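PDB 5YKJ: peroxiredoxin PRX1, mitochondrial from Saccharomyces cerevisiae, which reduces peroxides in mitochondria, probably through a single peroxidatic cysteine that is regenerated by the glutathione and thioredoxin systems. Local coordinates for residues A8-A13 with K19-D24; G31-H36 with F106-V111; V172-W177 with D182-P187; F201-I204 with L208-T211. All coordinates share one frame; numbering follows the deposited sequence.

Contact 1 of 4, residues A8-A13 with K19-D24; sequences APNFDA and KINFYD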
# COMPACT_ATOMS: atom_id res chain seq x y z
N ALA A 8 -8.82 7.86 2.97
CA ALA A 8 -9.03 6.95 1.88
C ALA A 8 -10.55 6.74 1.77
O ALA A 8 -11.17 6.29 2.63
CB ALA A 8 -8.37 5.63 2.18
N PRO A 9 -11.10 7.11 0.62
CA PRO A 9 -12.55 6.98 0.47
C PRO A 9 -13.05 5.55 0.52
O PRO A 9 -12.46 4.71 -0.02
CB PRO A 9 -12.84 7.52 -0.93
CG PRO A 9 -11.58 7.91 -1.50
CD PRO A 9 -10.49 7.78 -0.52
N ASN A 10 -14.16 5.34 1.20
CA ASN A 10 -14.76 4.05 1.26
C ASN A 10 -15.55 3.77 -0.02
O ASN A 10 -15.93 4.64 -0.70
CB ASN A 10 -15.69 3.96 2.46
CG ASN A 10 -16.04 2.52 2.83
OD1 ASN A 10 -15.56 1.60 2.24
ND2 ASN A 10 -16.93 2.37 3.80
N PHE A 11 -15.77 2.51 -0.29
CA PHE A 11 -16.48 2.10 -1.47
C PHE A 11 -16.99 0.69 -1.32
O PHE A 11 -16.53 0.00 -0.54
CB PHE A 11 -15.61 2.23 -2.76
CG PHE A 11 -14.32 1.46 -2.73
CD1 PHE A 11 -14.28 0.16 -3.17
CD2 PHE A 11 -13.15 2.04 -2.33
CE1 PHE A 11 -13.13 -0.58 -3.11
CE2 PHE A 11 -11.99 1.31 -2.31
CZ PHE A 11 -11.98 0.01 -2.72
N ASP A 12 -17.94 0.34 -2.17
CA ASP A 12 -18.44 -1.00 -2.28
C ASP A 12 -17.99 -1.49 -3.65
O ASP A 12 -18.00 -0.77 -4.57
CB ASP A 12 -19.97 -1.07 -2.22
CG ASP A 12 -20.51 -0.72 -0.85
OD1 ASP A 12 -20.12 -1.23 0.13
OD2 ASP A 12 -21.38 0.10 -0.80
N ALA A 13 -17.60 -2.74 -3.73
CA ALA A 13 -17.15 -3.28 -4.99
C ALA A 13 -17.32 -4.77 -5.06
O ALA A 13 -17.39 -5.40 -4.10
CB ALA A 13 -15.68 -2.97 -5.20
N LYS A 19 -18.58 -9.54 -2.99
CA LYS A 19 -18.80 -8.16 -2.74
C LYS A 19 -18.22 -7.73 -1.39
O LYS A 19 -18.39 -8.37 -0.43
CB LYS A 19 -20.28 -7.86 -2.82
CG LYS A 19 -20.83 -8.11 -4.20
CD LYS A 19 -22.24 -7.61 -4.38
CE LYS A 19 -22.72 -7.68 -5.82
NZ LYS A 19 -24.16 -7.28 -5.88
N ILE A 20 -17.56 -6.59 -1.39
CA ILE A 20 -16.99 -6.04 -0.20
C ILE A 20 -17.33 -4.57 -0.02
O ILE A 20 -17.73 -3.92 -0.91
CB ILE A 20 -15.46 -6.18 -0.13
CG1 ILE A 20 -14.77 -5.20 -1.05
CG2 ILE A 20 -15.06 -7.60 -0.39
CD1 ILE A 20 -13.29 -5.08 -0.78
N ASN A 21 -17.14 -4.13 1.20
CA ASN A 21 -17.17 -2.74 1.55
C ASN A 21 -15.69 -2.57 1.97
O ASN A 21 -15.23 -3.31 2.72
CB ASN A 21 -18.10 -2.44 2.69
CG ASN A 21 -17.94 -1.03 3.18
OD1 ASN A 21 -17.23 -0.76 4.08
ND2 ASN A 21 -18.58 -0.15 2.51
N PHE A 22 -15.00 -1.58 1.43
CA PHE A 22 -13.59 -1.43 1.69
C PHE A 22 -13.21 -1.27 3.14
O PHE A 22 -12.34 -1.90 3.59
CB PHE A 22 -13.12 -0.22 0.87
CG PHE A 22 -11.61 0.00 0.85
CD1 PHE A 22 -10.76 -0.99 0.49
CD2 PHE A 22 -11.08 1.21 1.17
CE1 PHE A 22 -9.43 -0.80 0.49
CE2 PHE A 22 -9.71 1.43 1.14
CZ PHE A 22 -8.89 0.42 0.77
N TYR A 23 -13.89 -0.40 3.85
CA TYR A 23 -13.59 -0.18 5.25
C TYR A 23 -13.81 -1.47 6.08
O TYR A 23 -13.04 -1.78 6.92
CB TYR A 23 -14.41 0.99 5.83
CG TYR A 23 -13.93 2.38 5.51
CD1 TYR A 23 -13.05 2.61 4.50
CD2 TYR A 23 -14.38 3.44 6.22
CE1 TYR A 23 -12.64 3.87 4.20
CE2 TYR A 23 -14.00 4.71 5.94
CZ TYR A 23 -13.09 4.92 4.93
OH TYR A 23 -12.69 6.17 4.68
N ASP A 24 -14.89 -2.16 5.77
CA ASP A 24 -15.21 -3.40 6.43
C ASP A 24 -14.15 -4.44 6.15
O ASP A 24 -13.78 -5.18 7.03
CB ASP A 24 -16.56 -3.92 5.96
CG ASP A 24 -17.73 -3.19 6.55
OD1 ASP A 24 -17.54 -2.43 7.45
OD2 ASP A 24 -18.81 -3.38 6.07
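This contact is the small N-terminal beta hairpin of the peroxiredoxin domain, where strand 12-13 pairs with strand 20-21 and helix 22-26 starts. Ala13 and Ile20 form an antiparallel hydrogen-bonded pair, with Ile20 N 3.0 Å from Ala13 O. Asp12 and Asn21 are the next, non-hydrogen-bonded pair. Here the side chains make the link: Asn21 ND2 donates to Asp12 OD1 over 3.0 Å, almost straight at 170°, and meets the carboxylate from above its plane. Asn21 is also the N-cap of helix 22-26. Its OD1 accepts from Asp24 N on a lone pair in the carbonyl plane, and a second time from Asn10 ND2. The two asparagine amides stand nearly perpendicular.

Asn10 does three jobs. With CG anti to the backbone N (chi1 -163°), its CB sits over the centre of the Tyr23 ring and its amide lies over the CG-CD1 side, the planes 5° apart. Its OD1 takes Tyr23 N (3.1 Å) and its neighbour Phe11 N from opposite faces of the amide plane. Asn10 thus binds the first turn of the helix by amide and ring together. The Tyr23 hydroxyl reaches past it to donate to Ala8 O, 2.6 Å from OH.

On the inner side, Phe11 and Phe22 form an offset stack with centroids 4.6 Å apart. Phe22 CB covers the centre of the Phe11 ring. Leu107 and Ile97 border the Phe11 ring, and Ile66 touches Phe22. The whole is a beta hairpin running into an N-capped helix, packed on strands 63-69 and 96-98 of the thioredoxin-like fold.

Contact 2 of 4, residues G31-H36 with F106-V111; sequences GVLFSH and FLYDMV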
# COMPACT_ATOMS: atom_id res chain seq x y z
N GLY A 31 -3.67 -1.23 5.52
CA GLY A 31 -3.98 -1.65 4.19
C GLY A 31 -3.00 -1.17 3.11
O GLY A 31 -2.46 -0.15 3.22
N VAL A 32 -2.84 -2.00 2.11
CA VAL A 32 -2.09 -1.67 0.92
C VAL A 32 -3.02 -1.89 -0.29
O VAL A 32 -3.36 -2.99 -0.59
CB VAL A 32 -0.77 -2.46 0.79
CG1 VAL A 32 -0.07 -2.12 -0.50
CG2 VAL A 32 0.17 -2.15 1.91
N LEU A 33 -3.40 -0.79 -0.94
CA LEU A 33 -4.21 -0.87 -2.11
C LEU A 33 -3.28 -0.62 -3.32
O LEU A 33 -2.69 0.40 -3.40
CB LEU A 33 -5.35 0.13 -2.07
CG LEU A 33 -6.24 0.40 -3.27
CD1 LEU A 33 -7.04 -0.81 -3.62
CD2 LEU A 33 -7.10 1.64 -3.04
N PHE A 34 -3.16 -1.60 -4.20
CA PHE A 34 -2.32 -1.53 -5.35
C PHE A 34 -3.13 -1.69 -6.65
O PHE A 34 -3.99 -2.45 -6.72
CB PHE A 34 -1.15 -2.53 -5.31
CG PHE A 34 -1.55 -3.96 -5.03
CD1 PHE A 34 -1.62 -4.41 -3.79
CD2 PHE A 34 -1.84 -4.82 -6.03
CE1 PHE A 34 -1.95 -5.68 -3.53
CE2 PHE A 34 -2.17 -6.13 -5.78
CZ PHE A 34 -2.24 -6.54 -4.53
N SER A 35 -2.75 -0.88 -7.62
CA SER A 35 -3.46 -0.73 -8.84
C SER A 35 -2.77 -1.20 -10.12
O SER A 35 -1.63 -1.11 -10.24
CB SER A 35 -3.80 0.75 -9.00
OG SER A 35 -4.27 1.25 -7.80
N HIS A 36 -3.60 -1.72 -11.01
CA HIS A 36 -3.20 -2.22 -12.30
C HIS A 36 -4.15 -1.78 -13.40
O HIS A 36 -5.28 -1.78 -13.24
CB HIS A 36 -3.09 -3.76 -12.26
CG HIS A 36 -2.17 -4.22 -11.19
ND1 HIS A 36 -0.82 -4.31 -11.37
CD2 HIS A 36 -2.40 -4.57 -9.92
CE1 HIS A 36 -0.26 -4.65 -10.24
NE2 HIS A 36 -1.19 -4.83 -9.35
N PHE A 106 -11.34 6.09 -10.52
CA PHE A 106 -11.76 7.48 -10.59
C PHE A 106 -11.88 8.08 -9.19
O PHE A 106 -11.40 9.13 -8.93
CB PHE A 106 -13.08 7.57 -11.37
CG PHE A 106 -13.65 8.97 -11.50
CD1 PHE A 106 -13.05 9.95 -12.23
CD2 PHE A 106 -14.83 9.26 -10.87
CE1 PHE A 106 -13.60 11.19 -12.31
CE2 PHE A 106 -15.38 10.50 -10.97
CZ PHE A 106 -14.77 11.46 -11.68
N LEU A 107 -12.47 7.29 -8.30
CA LEU A 107 -12.64 7.70 -6.93
C LEU A 107 -11.28 7.95 -6.25
O LEU A 107 -11.17 8.73 -5.38
CB LEU A 107 -13.44 6.67 -6.15
CG LEU A 107 -13.59 6.82 -4.66
CD1 LEU A 107 -14.50 8.00 -4.36
CD2 LEU A 107 -14.17 5.56 -4.08
N TYR A 108 -10.29 7.23 -6.71
CA TYR A 108 -8.95 7.33 -6.18
C TYR A 108 -8.01 8.26 -6.96
O TYR A 108 -6.86 8.23 -6.76
CB TYR A 108 -8.34 5.94 -5.85
CG TYR A 108 -8.73 5.45 -4.49
CD1 TYR A 108 -9.99 4.97 -4.26
CD2 TYR A 108 -7.84 5.49 -3.44
CE1 TYR A 108 -10.38 4.56 -3.00
CE2 TYR A 108 -8.22 5.09 -2.19
CZ TYR A 108 -9.47 4.62 -1.97
OH TYR A 108 -9.81 4.23 -0.75
N ASP A 109 -8.63 9.03 -7.84
CA ASP A 109 -7.97 10.06 -8.63
C ASP A 109 -6.94 9.61 -9.66
O ASP A 109 -6.15 10.39 -10.09
CB ASP A 109 -7.36 11.13 -7.71
CG ASP A 109 -8.41 12.03 -7.06
OD1 ASP A 109 -9.45 12.23 -7.57
OD2 ASP A 109 -8.13 12.55 -6.00
N MET A 110 -7.00 8.35 -10.03
CA MET A 110 -6.09 7.83 -11.02
C MET A 110 -6.50 8.07 -12.47
O MET A 110 -5.68 7.96 -13.33
CB MET A 110 -5.81 6.38 -10.78
CG MET A 110 -5.09 6.21 -9.50
SD MET A 110 -4.71 4.44 -9.14
CE MET A 110 -6.31 3.77 -8.60
N VAL A 111 -7.76 8.41 -12.70
CA VAL A 111 -8.28 8.73 -14.01
C VAL A 111 -9.24 9.93 -13.84
O VAL A 111 -9.71 10.14 -12.79
CB VAL A 111 -8.99 7.60 -14.73
CG1 VAL A 111 -8.01 6.51 -15.08
CG2 VAL A 111 -10.13 7.04 -13.90
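Ser35 and Met110 meet with a thioether methyl against a hydroxyl: Met110 CE lies 3.3 Å from Ser35 OG, in a contact that has no hydrogen bond between its segments. The Met110 sulfur is also close, with SD 3.5 Å from Ser35 OG and 3.8 Å from Ser35 CB. The extended chi2 (180°) carries SD to the serine, and the bend at chi3 (-76°) folds the CE methyl onto Ser35 OG. The hydroxyl is buried, but it is satisfied by a hydrogen bond with Ser129 O on the neighbouring strand 129-133.

The second touch is two residues back along strand 30-36. Leu33 points from the strand towards the same segment, and its CD2 methyl rests over one face of the Tyr108 ring. It lies 3.9 Å from the ring centroid and is shifted toward the rim on the CE2 side, with CE2 3.7 Å away. This is a CH-pi contact. Phe131 meets the Tyr108 ring edge to face, and Tyr108 OH is hydrogen-bonded to Pro9 O. The ring is therefore fixed by both its apolar and its polar parts.

Tyr108 and Met110 follow helix 103-107, which ends in a Schellman motif. Its C-prime residue is Asp109, with positive phi: Asp109 N bonds to Phe106 O at 3.0 Å, and Met110 N to the carbonyl five residues back. Tyr108 and Met110, either side of Asp109, both point to the strand, while Asp109 is exposed. Loop side chains thus pack on strand 30-36, the middle of the five-stranded sheet, as in the alpha/beta layering of the thioredoxin fold.

Contact 3 of 4, residues V172-W177 with D182-P187; sequences VTPINW and DVIIPP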
# COMPACT_ATOMS: atom_id res chain seq x y z
N VAL A 172 10.94 9.25 14.13
CA VAL A 172 11.00 9.44 12.68
C VAL A 172 12.20 8.68 12.13
O VAL A 172 13.11 8.44 12.84
CB VAL A 172 10.94 10.91 12.17
CG1 VAL A 172 9.64 11.59 12.46
CG2 VAL A 172 12.20 11.72 12.43
N THR A 173 12.16 8.30 10.86
CA THR A 173 13.20 7.49 10.31
C THR A 173 13.97 8.19 9.19
O THR A 173 13.48 8.85 8.41
CB THR A 173 12.70 6.12 9.78
OG1 THR A 173 11.76 6.32 8.76
CG2 THR A 173 12.13 5.24 10.87
N PRO A 174 15.30 8.01 9.25
CA PRO A 174 16.16 8.67 8.28
C PRO A 174 16.18 7.94 6.95
O PRO A 174 15.71 6.89 6.82
CB PRO A 174 17.53 8.57 8.88
CG PRO A 174 17.50 7.30 9.63
CD PRO A 174 16.11 7.24 10.21
N ILE A 175 16.83 8.58 6.01
CA ILE A 175 17.00 8.00 4.73
C ILE A 175 17.64 6.61 4.89
O ILE A 175 18.49 6.41 5.66
CB ILE A 175 17.94 8.88 3.87
CG1 ILE A 175 18.03 8.42 2.43
CG2 ILE A 175 19.34 8.87 4.47
CD1 ILE A 175 16.92 9.00 1.58
N ASN A 176 17.13 5.68 4.11
CA ASN A 176 17.64 4.35 4.03
C ASN A 176 17.55 3.51 5.29
O ASN A 176 18.20 2.55 5.39
CB ASN A 176 19.07 4.47 3.58
CG ASN A 176 19.21 4.92 2.14
OD1 ASN A 176 18.32 4.83 1.37
ND2 ASN A 176 20.37 5.46 1.84
N TRP A 177 16.69 3.91 6.21
CA TRP A 177 16.52 3.21 7.45
C TRP A 177 16.08 1.77 7.32
O TRP A 177 15.23 1.47 6.56
CB TRP A 177 15.49 3.94 8.35
CG TRP A 177 15.14 3.26 9.61
CD1 TRP A 177 15.78 3.37 10.78
CD2 TRP A 177 14.04 2.39 9.84
NE1 TRP A 177 15.16 2.66 11.71
CE2 TRP A 177 14.09 2.02 11.17
CE3 TRP A 177 13.02 1.89 9.05
CZ2 TRP A 177 13.17 1.18 11.73
CZ3 TRP A 177 12.15 1.07 9.58
CH2 TRP A 177 12.19 0.72 10.91
N ASP A 182 19.17 3.09 14.27
CA ASP A 182 18.80 4.19 15.11
C ASP A 182 17.75 5.07 14.41
O ASP A 182 17.72 5.20 13.22
CB ASP A 182 20.01 5.07 15.48
CG ASP A 182 21.05 4.35 16.33
OD1 ASP A 182 20.74 3.33 16.89
OD2 ASP A 182 22.18 4.83 16.34
N VAL A 183 16.91 5.66 15.22
CA VAL A 183 15.84 6.53 14.82
C VAL A 183 16.08 7.96 15.30
O VAL A 183 16.97 8.24 16.03
CB VAL A 183 14.48 6.02 15.32
CG1 VAL A 183 14.10 4.70 14.67
CG2 VAL A 183 14.45 5.86 16.82
N ILE A 184 15.22 8.85 14.84
CA ILE A 184 15.32 10.25 15.12
C ILE A 184 14.18 10.79 15.98
O ILE A 184 13.09 10.43 15.80
CB ILE A 184 15.41 11.05 13.81
CG1 ILE A 184 16.66 10.72 13.04
CG2 ILE A 184 15.39 12.54 14.07
CD1 ILE A 184 16.54 10.95 11.56
N ILE A 185 14.51 11.65 16.93
CA ILE A 185 13.53 12.22 17.79
C ILE A 185 12.91 13.38 17.07
O ILE A 185 13.57 14.17 16.59
CB ILE A 185 14.18 12.62 19.15
CG1 ILE A 185 14.79 11.40 19.79
CG2 ILE A 185 13.14 13.21 20.09
CD1 ILE A 185 15.65 11.71 21.01
N PRO A 186 11.58 13.42 17.02
CA PRO A 186 10.92 14.51 16.33
C PRO A 186 11.24 15.85 17.02
O PRO A 186 11.36 15.98 18.16
CB PRO A 186 9.42 14.17 16.47
CG PRO A 186 9.35 12.76 16.76
CD PRO A 186 10.60 12.48 17.57
N PRO A 187 11.36 16.86 16.16
CA PRO A 187 11.69 18.20 16.63
C PRO A 187 10.66 18.79 17.57
O PRO A 187 10.99 19.64 18.32
CB PRO A 187 11.87 19.03 15.39
CG PRO A 187 11.56 18.19 14.26
CD PRO A 187 11.32 16.78 14.70
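Ile184 meets Val172 with CB and CG2, and Pro174 with CD1. Its CB lies 3.6 Å from Val172 CG2, and also close to Val172 O. The CG2 branch, anti to the backbone N, stays beside the same valine methyl at 3.7 Å. The other branch runs through CG1 to CD1, the tip, which sets down 3.7 Å from Pro174 CB. One isoleucine thus spans two residues of the partner segment.

The backbones join at this pair. Ile184 N donates to Val172 O over 2.9 Å, and Val172 N donates back to Ile184 O over 3.0 Å. They make a single antiparallel bridge on strand 183-184.

Beyond it, residues Pro174 to Trp177 fold into a type II beta turn, closed by Trp177 N to Pro174 O. Trp177 returns towards the partner: its CD1 lies 3.6 Å from Asp182 O, which sits at the ring edge. Val183 runs alongside, with CG1 3.7 Å from Trp177 NE1. That nitrogen makes a weak hydrogen bond to Asp181 O. One face of the indole is covered by Thr173 CG2 from its own segment. Ala162 and Leu165 of helix 153-169 also touch the tryptophan.

Two backbone bonds give the polar link. The rest is aliphatic and indole contact, so the attraction between side chains is mainly van der Waals, joining the loop after helix 153-169 to strand 183-184.

Contact 4 of 4, residues F201-I204 with L208-T211; sequences FNEI and LRFT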
# COMPACT_ATOMS: atom_id res chain seq x y z
N PHE A 201 20.58 10.34 23.67
CA PHE A 201 20.52 10.65 22.26
C PHE A 201 21.79 11.38 21.85
O PHE A 201 22.44 11.96 22.67
CB PHE A 201 19.26 11.46 21.87
CG PHE A 201 19.07 12.75 22.60
CD1 PHE A 201 19.64 13.90 22.15
CD2 PHE A 201 18.28 12.81 23.69
CE1 PHE A 201 19.47 15.07 22.81
CE2 PHE A 201 18.07 13.98 24.35
CZ PHE A 201 18.66 15.12 23.91
N ASN A 202 22.09 11.29 20.57
CA ASN A 202 23.23 11.92 19.97
C ASN A 202 22.75 13.10 19.16
O ASN A 202 22.20 12.91 18.13
CB ASN A 202 23.86 10.91 19.03
CG ASN A 202 25.06 11.43 18.31
OD1 ASN A 202 25.57 12.47 18.60
ND2 ASN A 202 25.49 10.70 17.35
N GLU A 203 23.02 14.30 19.65
CA GLU A 203 22.63 15.55 19.03
C GLU A 203 23.70 15.98 18.03
O GLU A 203 24.70 16.45 18.40
CB GLU A 203 22.43 16.64 20.09
CG GLU A 203 21.81 17.92 19.55
CD GLU A 203 21.66 18.96 20.62
OE1 GLU A 203 21.94 20.12 20.37
OE2 GLU A 203 21.21 18.61 21.66
N ILE A 204 23.43 15.71 16.77
CA ILE A 204 24.27 16.09 15.66
C ILE A 204 24.10 17.59 15.40
O ILE A 204 24.99 18.29 15.23
CB ILE A 204 23.98 15.24 14.41
CG1 ILE A 204 24.16 13.76 14.70
CG2 ILE A 204 24.84 15.75 13.26
CD1 ILE A 204 25.55 13.43 15.11
N LEU A 208 18.49 17.45 14.85
CA LEU A 208 18.83 16.13 14.42
C LEU A 208 19.50 15.34 15.54
O LEU A 208 20.65 15.43 15.74
CB LEU A 208 19.74 16.18 13.20
CG LEU A 208 20.15 14.86 12.59
CD1 LEU A 208 18.98 14.08 12.02
CD2 LEU A 208 21.17 15.09 11.50
N ARG A 209 18.66 14.58 16.23
CA ARG A 209 19.05 13.75 17.35
C ARG A 209 18.69 12.28 17.16
O ARG A 209 17.57 11.97 17.09
CB ARG A 209 18.40 14.27 18.63
CG ARG A 209 18.64 15.75 18.88
CD ARG A 209 17.58 16.36 19.78
NE ARG A 209 16.27 16.36 19.17
CZ ARG A 209 15.14 16.71 19.73
NH1 ARG A 209 15.07 17.13 20.98
NH2 ARG A 209 14.03 16.63 19.04
N PHE A 210 19.70 11.44 17.13
CA PHE A 210 19.52 10.00 16.99
C PHE A 210 19.44 9.27 18.34
O PHE A 210 20.14 9.58 19.23
CB PHE A 210 20.63 9.37 16.15
CG PHE A 210 20.60 9.74 14.70
CD1 PHE A 210 19.92 8.98 13.81
CD2 PHE A 210 21.29 10.82 14.23
CE1 PHE A 210 19.90 9.28 12.49
CE2 PHE A 210 21.25 11.16 12.91
CZ PHE A 210 20.57 10.38 12.04
N THR A 211 18.58 8.28 18.40
CA THR A 211 18.42 7.50 19.60
C THR A 211 18.24 6.08 19.18
O THR A 211 17.86 5.82 18.09
CB THR A 211 17.28 8.01 20.47
OG1 THR A 211 17.30 7.36 21.71
CG2 THR A 211 15.94 7.76 19.80
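Phe210 O receives Asn202 N at 2.9 Å, the shortest polar bond across this pair of segments, with an N-H...O angle of 167°. Phe201 CA also approaches this oxygen, at 3.2 Å. Phe210 N answers with a bond to Asn202 O, which completes an antiparallel hydrogen-bonded pair. Further on, Ile204 N donates to Leu208 O over 3.0 Å.

Arg209 carries the side-chain packing on one face. Its aliphatic part runs alongside the Phe201 ring, with Arg209 CB 3.8 Å from Phe201 CD1 and Arg209 CD 3.8 Å from Phe201 CE1. The guanidinium lies over the ring but distant, at most a weak cation-pi attraction, and NH1 is bonded to Val189 O and Asn191 OD1. Glu203 CG touches Arg209 CG at 3.9 Å, while the glutamate OE2 takes Asn191 ND2.

At the turn end of the hairpin, Ile204 lies beside Leu208, with Ile204 CB 4.0 Å from Leu208 CD2. Ile204 CG1 comes to the edge of the Phe210 ring. A bound sodium ion is near Phe201. The arrangement is a short antiparallel beta hairpin, closing the three-stranded sheet of the 1-Cys peroxiredoxin C-terminal region.

Overall arrangement
The four contacts form two touching pairs, in chain order. Contacts 1 and 2 belong to the AhpC/TSA domain, their centres about 12 Å apart. They meet where the Phe11 and Phe22 rings pack on Tyr108, and helix 22-26 leads directly into strand 30-36. Contacts 3 and 4 have centres about 9 Å apart at the other end of the chain. They share one antiparallel sheet, in which strand 208-211 sits between 183-184 and 202-205. Contacts 2 and 3 have centres about 29 Å apart, on opposite sides of the chain's centre. This is consistent with a compact thioredoxin-like domain and a C-terminal part set apart from it, joined by helix 153-169.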